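Uncharacterized protein (Arthrobacter sp., PDB 3KOP) is of unknown function but adopts a cyclophilin-like fold, a curled antiparallel beta-sheet packed against helices. Local coordinates at residues F[25-31]-F[176-182]; F[98-104]-F[124-130]; F[57-62]-F[72-78]. All blocks are in the same frame, centred on the assembly; numbering follows the deposited sequence.

In the fold
From the N terminus the chain passes a first helix and enters strand 23-28, one half of contact 1. Its partner, strand 178-183, comes almost at the end, so contact 1 closes a loop of 144 residues that holds both other contacts. Within that loop contact 3 comes first, closing the hairpin of strands 57-63 and 70-76; contact 2 follows in series, pairing strand 96-103 with strand 125-132. No contacts cross. All three belong to one curled antiparallel sheet: strand 178-183 lies beside 57-63, joining contacts 1 and 3, and strand 70-76 lies beside 125-132, joining contacts 3 and 2, so the contacts follow one another across it.

Contact 1 (F[25-31]-F[176-182]); sequences NITLEKR and DETLTFS
Glu-177 reaches across from the loop just before strand 178-183 to the turn that follows the other strand, and its carboxylate receives the backbone of Lys-30 and Arg-31. OE1 accepts Lys-30 N at 2.8 Å, and OE2 accepts Arg-31 N at 2.9 Å through its syn lone pair. OE2 also takes a salt bridge from Arg-31 NH1 (3.0 Å) on its anti side, the oxygen lying practically in the guanidinium plane, while the backbone N of Thr-178 approaches the anti lone pair of OE1. Four donors thus hold the buried carboxylate, which would be expected to stabilise its charged form. With CG anti to the backbone N (chi1 -176°) and a bend at chi2 (55°), the chain brings its acid group to the peptide N-H groups of the turn; glutamate has both the length and the paired acceptors for this.

Thr-180 lies on the sheet face that also carries Asn-25, Thr-27 and Ser-182. Its hydroxyl donates to Glu-29 OE2 at 2.7 Å, reaching the oxygen from above the carboxylate plane, and it also bonds Ser-58. Asn-25 closes the far end as the hydrogen-bonded pair of Ser-182, with Asn-25 N to Ser-182 O at 2.8 Å; a water joins Asn-25 ND2 to Ser-182 OG. Polar residues suit this partly exposed face, whereas Ile-26, Leu-28, Leu-179 and Phe-181 point into the core. There Ile-26 CG2 meets Leu-179 CD1 at 3.7 Å and also lies over one face of the Phe-181 ring.

Strand 33-39 flanks strand 23-28, and strand 57-63 flanks strand 178-183. Helix 159-172 packs on Leu-28 through Met-162, Ala-165 and Ile-169, and its Asp-168 forms a second salt bridge with Arg-31.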
loop_
_atom_site.group_PDB
_atom_site.type_symbol
_atom_site.label_atom_id
_atom_site.label_comp_id
_atom_site.label_asym_id
_atom_site.label_seq_id
_atom_site.Cartn_x
_atom_site.Cartn_y
_atom_site.Cartn_z
ATOM N N ASN F 25 -28.391 -16.021 -10.129
ATOM C CA ASN F 25 -27.622 -16.641 -11.172
ATOM C C ASN F 25 -26.757 -15.600 -11.861
ATOM O O ASN F 25 -27.191 -14.468 -12.129
ATOM C CB ASN F 25 -28.549 -17.316 -12.183
ATOM C CG ASN F 25 -29.188 -18.552 -11.630
ATOM O OD1 ASN F 25 -28.552 -19.295 -10.869
ATOM N ND2 ASN F 25 -30.464 -18.775 -11.960
ATOM N N ILE F 26 -25.538 -16.004 -12.177
ATOM C CA ILE F 26 -24.577 -15.155 -12.837
ATOM C C ILE F 26 -24.101 -15.930 -14.060
ATOM O O ILE F 26 -23.532 -17.006 -13.929
ATOM C CB ILE F 26 -23.392 -14.814 -11.945
ATOM C CG1 ILE F 26 -23.856 -14.209 -10.618
ATOM C CG2 ILE F 26 -22.451 -13.857 -12.672
ATOM C CD1 ILE F 26 -22.723 -14.049 -9.534
ATOM N N THR F 27 -24.349 -15.363 -15.230
ATOM C CA THR F 27 -24.285 -16.098 -16.492
ATOM C C THR F 27 -23.480 -15.335 -17.516
ATOM O O THR F 27 -23.643 -14.117 -17.651
ATOM C CB THR F 27 -25.718 -16.310 -17.084
ATOM O OG1 THR F 27 -26.536 -17.036 -16.151
ATOM C CG2 THR F 27 -25.656 -17.082 -18.421
ATOM N N LEU F 28 -22.635 -16.070 -18.243
ATOM C CA LEU F 28 -22.006 -15.605 -19.453
ATOM C C LEU F 28 -22.810 -16.164 -20.622
ATOM O O LEU F 28 -22.885 -17.380 -20.818
ATOM C CB LEU F 28 -20.543 -16.069 -19.524
ATOM C CG LEU F 28 -19.612 -15.400 -18.512
ATOM C CD1 LEU F 28 -18.290 -16.176 -18.353
ATOM C CD2 LEU F 28 -19.342 -13.947 -18.908
ATOM N N GLU F 29 -23.406 -15.285 -21.402
ATOM C CA GLU F 29 -24.455 -15.697 -22.345
ATOM C C GLU F 29 -23.911 -16.399 -23.562
ATOM O O GLU F 29 -24.546 -17.309 -24.068
ATOM C CB GLU F 29 -25.234 -14.500 -22.843
ATOM C CG GLU F 29 -25.827 -13.618 -21.765
ATOM C CD GLU F 29 -27.156 -14.091 -21.261
ATOM O OE1 GLU F 29 -27.454 -15.301 -21.345
ATOM O OE2 GLU F 29 -27.917 -13.234 -20.783
ATOM N N LYS F 30 -22.761 -15.953 -24.062
ATOM C CA LYS F 30 -22.181 -16.522 -25.272
ATOM C C LYS F 30 -21.508 -17.833 -24.943
ATOM O O LYS F 30 -21.763 -18.849 -25.595
ATOM C CB LYS F 30 -21.182 -15.554 -25.894
ATOM C CG LYS F 30 -20.550 -16.014 -27.181
ATOM C CD LYS F 30 -19.735 -14.895 -27.790
ATOM C CE LYS F 30 -18.965 -15.343 -29.042
ATOM N NZ LYS F 30 -17.555 -15.687 -28.675
ATOM N N ARG F 31 -20.659 -17.852 -23.930
ATOM C CA ARG F 31 -20.085 -19.136 -23.512
ATOM C C ARG F 31 -21.121 -20.085 -22.861
ATOM O O ARG F 31 -20.880 -21.283 -22.747
ATOM C CB ARG F 31 -18.877 -18.915 -22.607
ATOM C CG ARG F 31 -17.681 -18.284 -23.328
ATOM C CD ARG F 31 -16.717 -17.658 -22.373
ATOM N NE ARG F 31 -15.516 -17.208 -23.062
ATOM C CZ ARG F 31 -15.430 -16.112 -23.807
ATOM N NH1 ARG F 31 -16.461 -15.277 -23.935
ATOM N NH2 ARG F 31 -14.280 -15.822 -24.407
ATOM N N ASP F 176 -18.718 -9.883 -27.926
ATOM C CA ASP F 176 -20.069 -10.427 -28.002
ATOM C C ASP F 176 -20.432 -11.215 -26.765
ATOM O O ASP F 176 -21.399 -11.957 -26.774
ATOM C CB ASP F 176 -20.251 -11.271 -29.271
ATOM C CG ASP F 176 -20.043 -10.463 -30.536
ATOM O OD1 ASP F 176 -20.496 -9.288 -30.560
ATOM O OD2 ASP F 176 -19.414 -10.984 -31.499
ATOM N N GLU F 177 -19.668 -11.038 -25.687
ATOM C CA GLU F 177 -19.929 -11.771 -24.472
ATOM C C GLU F 177 -20.633 -10.834 -23.558
ATOM O O GLU F 177 -20.260 -9.660 -23.468
ATOM C CB GLU F 177 -18.638 -12.312 -23.841
ATOM C CG GLU F 177 -18.848 -13.175 -22.605
ATOM C CD GLU F 177 -19.795 -14.354 -22.827
ATOM O OE1 GLU F 177 -21.037 -14.151 -22.758
ATOM O OE2 GLU F 177 -19.301 -15.494 -23.022
ATOM N N THR F 178 -21.658 -11.354 -22.891
ATOM C CA THR F 178 -22.520 -10.567 -21.999
ATOM C C THR F 178 -22.539 -11.239 -20.632
ATOM O O THR F 178 -22.656 -12.470 -20.533
ATOM C CB THR F 178 -23.963 -10.507 -22.577
ATOM O OG1 THR F 178 -23.923 -9.930 -23.883
ATOM C CG2 THR F 178 -24.884 -9.690 -21.712
ATOM N N LEU F 179 -22.443 -10.423 -19.581
ATOM C CA LEU F 179 -22.549 -10.908 -18.215
ATOM C C LEU F 179 -23.910 -10.508 -17.614
ATOM O O LEU F 179 -24.252 -9.313 -17.496
ATOM C CB LEU F 179 -21.410 -10.324 -17.367
ATOM C CG LEU F 179 -21.374 -10.696 -15.889
ATOM C CD1 LEU F 179 -21.098 -12.202 -15.664
ATOM C CD2 LEU F 179 -20.346 -9.812 -15.146
ATOM N N THR F 180 -24.663 -11.513 -17.195
ATOM C CA THR F 180 -26.041 -11.325 -16.755
ATOM C C THR F 180 -26.266 -11.766 -15.315
ATOM O O THR F 180 -25.966 -12.908 -14.937
ATOM C CB THR F 180 -27.017 -12.070 -17.698
ATOM O OG1 THR F 180 -26.890 -11.515 -19.009
ATOM C CG2 THR F 180 -28.470 -11.908 -17.214
ATOM N N PHE F 181 -26.774 -10.838 -14.501
ATOM C CA PHE F 181 -27.226 -11.156 -13.167
ATOM C C PHE F 181 -28.760 -11.275 -13.147
ATOM O O PHE F 181 -29.471 -10.372 -13.587
ATOM C CB PHE F 181 -26.748 -10.097 -12.170
ATOM C CG PHE F 181 -25.224 -9.946 -12.102
ATOM C CD1 PHE F 181 -24.547 -9.223 -13.059
ATOM C CD2 PHE F 181 -24.500 -10.480 -11.030
ATOM C CE1 PHE F 181 -23.162 -9.065 -12.987
ATOM C CE2 PHE F 181 -23.134 -10.314 -10.950
ATOM C CZ PHE F 181 -22.465 -9.597 -11.929
ATOM N N SER F 182 -29.257 -12.373 -12.587
ATOM C CA SER F 182 -30.709 -12.655 -12.579
ATOM C C SER F 182 -31.099 -13.346 -11.282
ATOM O O SER F 182 -30.263 -13.942 -10.604
ATOM C CB SER F 182 -31.093 -13.533 -13.779
ATOM O OG SER F 182 -30.428 -14.809 -13.750
HETATM O O HOH W 1 -32.053 -16.795 -13.198
HETATM O O HOH W 2 -27.946 -14.898 -15.078
#

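Contact 2 (F[98-104]-F[124-130]); sequences CYFTFTS and QTIVDLA
Tyr-99 and Val-127 pack at the tight end of this antiparallel pair, where CG1 of the valine sits over one face of the phenol ring, 3.8 Å from its centroid. With the tyrosine CG anti to its own N (chi1 -179°), the ring leans obliquely toward the Thr-101 end, over Val-127, whose CG2 reaches the phenol oxygen OH at 3.5 Å. Leu-129 CD2 also touches the ring, at CD2 of Tyr-99. A branched valine fits here because one methyl meets the ring face and the other its polar end; the hydroxyl itself bonds Glu-82.

The other face of the sheet carries Phe-100, Phe-102 and Asp-128. The aspartate lies side by side with both rings: its CB meets the edge of the Phe-102 ring at CE2 (3.5 Å), while its CG approaches Phe-100 CD1 at 3.7 Å. Small Ala-130 suits its place, its CB meeting the edge of the Phe-100 ring at CE1 (3.8 Å). Six backbone bonds, two in each of the pairs Cys-98 with Ala-130, Phe-100 with Asp-128 and Phe-102 with Ile-126, join the strands; that from Phe-102 N to Ile-126 O is nearly straight, at 174°.

Packing is sparser toward the solvent-facing end. Thr-101 and Thr-125 meet merely through their CG2 methyls, 3.8 Å apart, and Ser-104 N gives Gln-124 O a weak bond. Ser-104 OG, just past the strand, accepts Gln-124 N at 2.9 Å; its short side chain keeps the hydroxyl close to the backbone. Thr-103 stands at the N-cap of helix 104-107.

Strand 70-76 adjoins 125-132, and strand 145-157 adjoins 96-103, with Val-147 against both phenylalanines. Helix 45-54 packs on Tyr-99 through Thr-47 and Val-51.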
loop_
_atom_site.group_PDB
_atom_site.type_symbol
_atom_site.label_atom_id
_atom_site.label_comp_id
_atom_site.label_asym_id
_atom_site.label_seq_id
_atom_site.Cartn_x
_atom_site.Cartn_y
_atom_site.Cartn_z
ATOM N N CYS F 98 -19.044 -8.406 -6.111
ATOM C CA CYS F 98 -18.899 -7.041 -5.607
ATOM C C CYS F 98 -19.715 -5.990 -6.358
ATOM O O CYS F 98 -19.963 -6.116 -7.561
ATOM C CB CYS F 98 -17.434 -6.642 -5.667
ATOM S SG CYS F 98 -16.412 -7.475 -4.430
ATOM N N TYR F 99 -20.062 -4.933 -5.637
ATOM C CA TYR F 99 -20.784 -3.783 -6.158
ATOM C C TYR F 99 -19.933 -2.545 -5.896
ATOM O O TYR F 99 -19.503 -2.309 -4.756
ATOM C CB TYR F 99 -22.123 -3.676 -5.441
ATOM C CG TYR F 99 -23.086 -2.551 -5.822
ATOM C CD1 TYR F 99 -22.773 -1.209 -5.602
ATOM C CD2 TYR F 99 -24.342 -2.833 -6.284
ATOM C CE1 TYR F 99 -23.675 -0.220 -5.885
ATOM C CE2 TYR F 99 -25.250 -1.847 -6.574
ATOM C CZ TYR F 99 -24.914 -0.544 -6.399
ATOM O OH TYR F 99 -25.846 0.456 -6.660
ATOM N N PHE F 100 -19.716 -1.757 -6.953
ATOM C CA PHE F 100 -19.048 -0.467 -6.865
ATOM C C PHE F 100 -19.927 0.602 -7.493
ATOM O O PHE F 100 -20.514 0.387 -8.585
ATOM C CB PHE F 100 -17.743 -0.444 -7.679
ATOM C CG PHE F 100 -16.797 -1.587 -7.398
ATOM C CD1 PHE F 100 -16.967 -2.844 -8.009
ATOM C CD2 PHE F 100 -15.689 -1.397 -6.582
ATOM C CE1 PHE F 100 -16.072 -3.873 -7.784
ATOM C CE2 PHE F 100 -14.766 -2.445 -6.371
ATOM C CZ PHE F 100 -14.971 -3.665 -6.950
ATOM N N THR F 101 -19.979 1.755 -6.838
ATOM C CA THR F 101 -20.598 2.967 -7.414
ATOM C C THR F 101 -19.485 3.860 -7.965
ATOM O O THR F 101 -18.553 4.197 -7.239
ATOM C CB THR F 101 -21.370 3.725 -6.327
ATOM O OG1 THR F 101 -22.435 2.890 -5.839
ATOM C CG2 THR F 101 -21.925 5.058 -6.833
ATOM N N PHE F 102 -19.571 4.186 -9.250
ATOM C CA PHE F 102 -18.643 5.094 -9.910
ATOM C C PHE F 102 -19.414 6.248 -10.555
ATOM O O PHE F 102 -20.645 6.203 -10.662
ATOM C CB PHE F 102 -17.891 4.342 -11.011
ATOM C CG PHE F 102 -16.924 3.329 -10.504
ATOM C CD1 PHE F 102 -15.833 3.721 -9.716
ATOM C CD2 PHE F 102 -17.066 1.987 -10.827
ATOM C CE1 PHE F 102 -14.908 2.763 -9.240
ATOM C CE2 PHE F 102 -16.150 1.039 -10.372
ATOM C CZ PHE F 102 -15.071 1.429 -9.567
ATOM N N THR F 103 -18.688 7.267 -11.005
ATOM C CA THR F 103 -19.260 8.293 -11.899
ATOM C C THR F 103 -18.646 8.135 -13.292
ATOM O O THR F 103 -17.716 7.348 -13.474
ATOM C CB THR F 103 -18.970 9.682 -11.389
ATOM O OG1 THR F 103 -17.569 9.929 -11.523
ATOM C CG2 THR F 103 -19.366 9.789 -9.915
ATOM N N SER F 104 -19.172 8.858 -14.279
ATOM C CA SER F 104 -18.592 8.849 -15.639
ATOM C C SER F 104 -17.094 9.213 -15.655
ATOM O O SER F 104 -16.338 8.753 -16.535
ATOM C CB SER F 104 -19.330 9.845 -16.533
ATOM O OG SER F 104 -20.664 9.992 -16.098
ATOM N N GLN F 124 -22.961 11.165 -14.752
ATOM C CA GLN F 124 -23.854 10.025 -14.567
ATOM C C GLN F 124 -23.302 9.032 -13.537
ATOM O O GLN F 124 -22.087 8.906 -13.396
ATOM C CB GLN F 124 -23.893 9.291 -15.899
ATOM C CG GLN F 124 -25.173 8.782 -16.342
ATOM C CD GLN F 124 -25.302 8.980 -17.836
ATOM O OE1 GLN F 124 -24.549 8.377 -18.617
ATOM N NE2 GLN F 124 -26.223 9.850 -18.248
ATOM N N THR F 125 -24.188 8.307 -12.860
ATOM C CA THR F 125 -23.755 7.296 -11.877
ATOM C C THR F 125 -23.799 5.930 -12.549
ATOM O O THR F 125 -24.785 5.585 -13.197
ATOM C CB THR F 125 -24.601 7.325 -10.617
ATOM O OG1 THR F 125 -24.465 8.616 -10.016
ATOM C CG2 THR F 125 -24.148 6.251 -9.620
ATOM N N ILE F 126 -22.677 5.214 -12.473
ATOM C CA ILE F 126 -22.537 3.897 -13.079
ATOM C C ILE F 126 -22.290 2.837 -11.978
ATOM O O ILE F 126 -21.609 3.113 -10.977
ATOM C CB ILE F 126 -21.351 3.891 -14.068
ATOM C CG1 ILE F 126 -21.484 5.040 -15.077
ATOM C CG2 ILE F 126 -21.189 2.515 -14.731
ATOM C CD1 ILE F 126 -22.849 5.255 -15.590
ATOM N N VAL F 127 -22.852 1.644 -12.159
ATOM C CA VAL F 127 -22.596 0.535 -11.242
ATOM C C VAL F 127 -21.723 -0.507 -11.950
ATOM O O VAL F 127 -21.966 -0.859 -13.121
ATOM C CB VAL F 127 -23.916 -0.044 -10.691
ATOM C CG1 VAL F 127 -23.670 -1.318 -9.825
ATOM C CG2 VAL F 127 -24.646 1.044 -9.844
ATOM N N ASP F 128 -20.679 -0.926 -11.239
ATOM C CA ASP F 128 -19.771 -2.019 -11.622
ATOM C C ASP F 128 -20.182 -3.216 -10.791
ATOM O O ASP F 128 -20.125 -3.162 -9.570
ATOM C CB ASP F 128 -18.340 -1.587 -11.317
ATOM C CG ASP F 128 -17.295 -2.608 -11.655
ATOM O OD1 ASP F 128 -17.524 -3.849 -11.543
ATOM O OD2 ASP F 128 -16.164 -2.148 -11.988
ATOM N N LEU F 129 -20.633 -4.275 -11.461
ATOM C CA LEU F 129 -20.944 -5.547 -10.833
ATOM C C LEU F 129 -19.869 -6.540 -11.234
ATOM O O LEU F 129 -19.676 -6.802 -12.426
ATOM C CB LEU F 129 -22.331 -6.057 -11.231
ATOM C CG LEU F 129 -23.482 -5.123 -10.829
ATOM C CD1 LEU F 129 -24.858 -5.555 -11.501
ATOM C CD2 LEU F 129 -23.598 -5.023 -9.323
ATOM N N ALA F 130 -19.168 -7.060 -10.227
ATOM C CA ALA F 130 -17.933 -7.809 -10.435
ATOM C C ALA F 130 -17.952 -9.171 -9.773
ATOM O O ALA F 130 -18.507 -9.349 -8.683
ATOM C CB ALA F 130 -16.688 -6.985 -9.946
#

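Contact 3 (F[57-62]-F[72-78]); sequences QSSQVF and YNLVPAF
A beta-hairpin formed by strands 57-63 and 70-76 is paired here at Phe-62 and Tyr-72, then splays apart. Phe-62 N donates to Tyr-72 O at 2.8 Å, and Tyr-72 N returns a bond to Phe-62 O at 2.9 Å. Tyr-72 CG stands between its own N and carbonyl carbon (chi1 65°), which turns the ring over Phe-62, so that Phe-62 CB lies above its face, 3.7 Å from the centroid. The two rings are near parallel (29°) but slid apart with little overlap; flat aromatics suit this partly exposed face, where Trp-170 and Met-171 of a second subunit pack on them.

Beyond the pair, waters fill in for direct bonds. One joins Ser-59 OG, Gln-60 O and Leu-74 N; another links Gln-57 OE1 (2.8 Å) to Pro-76 O. Gln-57 OE1 also lies 3.5 Å from Val-75 CG2. Asn-73 ND2 turns to Leu-179 O, and Gln-57 NE2 to Ala-54 O. The N-to-C directions of segments 57-60 and 72-76 make 114°, far from the 180° of a regular antiparallel pair: an opening hairpin whose arms pair with different neighbours, 178-183 and 125-132, as befits a strongly curled, barrel-like antiparallel sheet such as that of the cyclophilin-like fold.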
loop_
_atom_site.group_PDB
_atom_site.type_symbol
_atom_site.label_atom_id
_atom_site.label_comp_id
_atom_site.label_asym_id
_atom_site.label_seq_id
_atom_site.Cartn_x
_atom_site.Cartn_y
_atom_site.Cartn_z
ATOM N N GLN F 57 -29.847 -7.668 -14.576
ATOM C CA GLN F 57 -28.892 -6.681 -15.081
ATOM C C GLN F 57 -27.888 -7.404 -15.963
ATOM O O GLN F 57 -27.280 -8.440 -15.587
ATOM C CB GLN F 57 -28.177 -5.950 -13.950
ATOM C CG GLN F 57 -29.088 -5.072 -13.124
ATOM C CD GLN F 57 -29.565 -3.844 -13.887
ATOM O OE1 GLN F 57 -28.778 -3.194 -14.555
ATOM N NE2 GLN F 57 -30.842 -3.491 -13.727
ATOM N N SER F 58 -27.677 -6.820 -17.132
ATOM C CA SER F 58 -27.010 -7.510 -18.194
ATOM C C SER F 58 -26.305 -6.525 -19.077
ATOM O O SER F 58 -26.904 -5.568 -19.568
ATOM C CB SER F 58 -28.040 -8.276 -19.001
ATOM O OG SER F 58 -27.417 -9.126 -19.942
ATOM N N SER F 59 -25.030 -6.770 -19.294
ATOM C CA SER F 59 -24.266 -5.895 -20.145
ATOM C C SER F 59 -22.946 -6.540 -20.550
ATOM O O SER F 59 -22.550 -7.552 -20.001
ATOM C CB SER F 59 -24.018 -4.593 -19.403
ATOM O OG SER F 59 -23.319 -3.678 -20.211
ATOM N N GLN F 60 -22.291 -5.936 -21.528
ATOM C CA GLN F 60 -20.971 -6.372 -22.017
ATOM C C GLN F 60 -20.056 -6.687 -20.856
ATOM O O GLN F 60 -19.965 -5.918 -19.894
ATOM C CB GLN F 60 -20.362 -5.233 -22.867
ATOM C CG GLN F 60 -18.892 -5.360 -23.193
ATOM C CD GLN F 60 -18.656 -6.401 -24.256
ATOM O OE1 GLN F 60 -19.191 -6.280 -25.347
ATOM N NE2 GLN F 60 -17.839 -7.428 -23.947
ATOM N N VAL F 61 -19.362 -7.814 -20.952
ATOM C CA VAL F 61 -18.413 -8.227 -19.916
ATOM C C VAL F 61 -17.027 -7.632 -20.178
ATOM O O VAL F 61 -16.614 -7.396 -21.338
ATOM C CB VAL F 61 -18.321 -9.786 -19.812
ATOM C CG1 VAL F 61 -17.466 -10.368 -20.959
ATOM C CG2 VAL F 61 -17.735 -10.204 -18.409
ATOM N N PHE F 62 -16.287 -7.398 -19.106
ATOM C CA PHE F 62 -14.899 -6.984 -19.211
ATOM C C PHE F 62 -14.069 -7.816 -18.255
ATOM O O PHE F 62 -14.537 -8.188 -17.203
ATOM C CB PHE F 62 -14.744 -5.517 -18.836
ATOM C CG PHE F 62 -15.569 -4.578 -19.673
ATOM C CD1 PHE F 62 -15.097 -4.117 -20.875
ATOM C CD2 PHE F 62 -16.769 -4.091 -19.209
ATOM C CE1 PHE F 62 -15.838 -3.245 -21.640
ATOM C CE2 PHE F 62 -17.518 -3.217 -19.974
ATOM C CZ PHE F 62 -17.048 -2.798 -21.189
ATOM N N TYR F 72 -16.313 -8.268 -14.938
ATOM C CA TYR F 72 -17.343 -7.353 -14.473
ATOM C C TYR F 72 -18.154 -6.797 -15.648
ATOM O O TYR F 72 -17.769 -6.965 -16.810
ATOM C CB TYR F 72 -16.722 -6.220 -13.673
ATOM C CG TYR F 72 -15.817 -5.338 -14.474
ATOM C CD1 TYR F 72 -14.484 -5.693 -14.705
ATOM C CD2 TYR F 72 -16.305 -4.146 -15.060
ATOM C CE1 TYR F 72 -13.652 -4.884 -15.448
ATOM C CE2 TYR F 72 -15.461 -3.324 -15.816
ATOM C CZ TYR F 72 -14.144 -3.709 -16.007
ATOM O OH TYR F 72 -13.287 -2.943 -16.740
ATOM N N ASN F 73 -19.291 -6.187 -15.334
ATOM C CA ASN F 73 -20.018 -5.399 -16.296
ATOM C C ASN F 73 -20.232 -4.024 -15.689
ATOM O O ASN F 73 -19.928 -3.799 -14.504
ATOM C CB ASN F 73 -21.320 -6.104 -16.759
ATOM C CG ASN F 73 -22.420 -6.178 -15.690
ATOM O OD1 ASN F 73 -22.373 -5.491 -14.679
ATOM N ND2 ASN F 73 -23.424 -7.038 -15.925
ATOM N N LEU F 74 -20.730 -3.110 -16.518
ATOM C CA LEU F 74 -21.013 -1.740 -16.111
ATOM C C LEU F 74 -22.429 -1.399 -16.577
ATOM O O LEU F 74 -22.747 -1.549 -17.748
ATOM C CB LEU F 74 -20.018 -0.780 -16.755
ATOM C CG LEU F 74 -18.526 -0.945 -16.457
ATOM C CD1 LEU F 74 -17.706 0.023 -17.308
ATOM C CD2 LEU F 74 -18.227 -0.772 -14.961
ATOM N N VAL F 75 -23.271 -0.951 -15.659
ATOM C CA VAL F 75 -24.650 -0.619 -15.972
ATOM C C VAL F 75 -25.004 0.753 -15.372
ATOM O O VAL F 75 -24.394 1.171 -14.375
ATOM C CB VAL F 75 -25.621 -1.697 -15.433
ATOM C CG1 VAL F 75 -25.307 -3.106 -16.078
ATOM C CG2 VAL F 75 -25.622 -1.742 -13.900
ATOM N N PRO F 76 -25.988 1.444 -15.963
ATOM C CA PRO F 76 -26.469 2.659 -15.326
ATOM C C PRO F 76 -26.992 2.362 -13.918
ATOM O O PRO F 76 -27.530 1.268 -13.670
ATOM C CB PRO F 76 -27.620 3.117 -16.242
ATOM C CG PRO F 76 -27.463 2.346 -17.505
ATOM C CD PRO F 76 -26.765 1.098 -17.175
ATOM N N ALA F 77 -26.849 3.333 -13.013
ATOM C CA ALA F 77 -27.408 3.197 -11.664
ATOM C C ALA F 77 -28.903 2.822 -11.738
ATOM O O ALA F 77 -29.636 3.283 -12.627
ATOM C CB ALA F 77 -27.232 4.466 -10.885
ATOM N N PHE F 78 -29.326 1.955 -10.830
ATOM C CA PHE F 78 -30.696 1.423 -10.862
ATOM C C PHE F 78 -31.417 1.604 -9.531
ATOM O O PHE F 78 -32.615 1.548 -9.504
ATOM C CB PHE F 78 -30.686 -0.069 -11.269
ATOM C CG PHE F 78 -29.568 -0.888 -10.596
ATOM C CD1 PHE F 78 -29.669 -1.259 -9.257
ATOM C CD2 PHE F 78 -28.420 -1.224 -11.293
ATOM C CE1 PHE F 78 -28.664 -2.004 -8.637
ATOM C CE2 PHE F 78 -27.388 -1.978 -10.678
ATOM C CZ PHE F 78 -27.514 -2.361 -9.361
HETATM O O HOH W 3 -29.058 -0.454 -14.933
HETATM O O HOH W 4 -20.784 -3.390 -19.567
HETATM O O HOH W 5 -24.680 -1.322 -19.604
#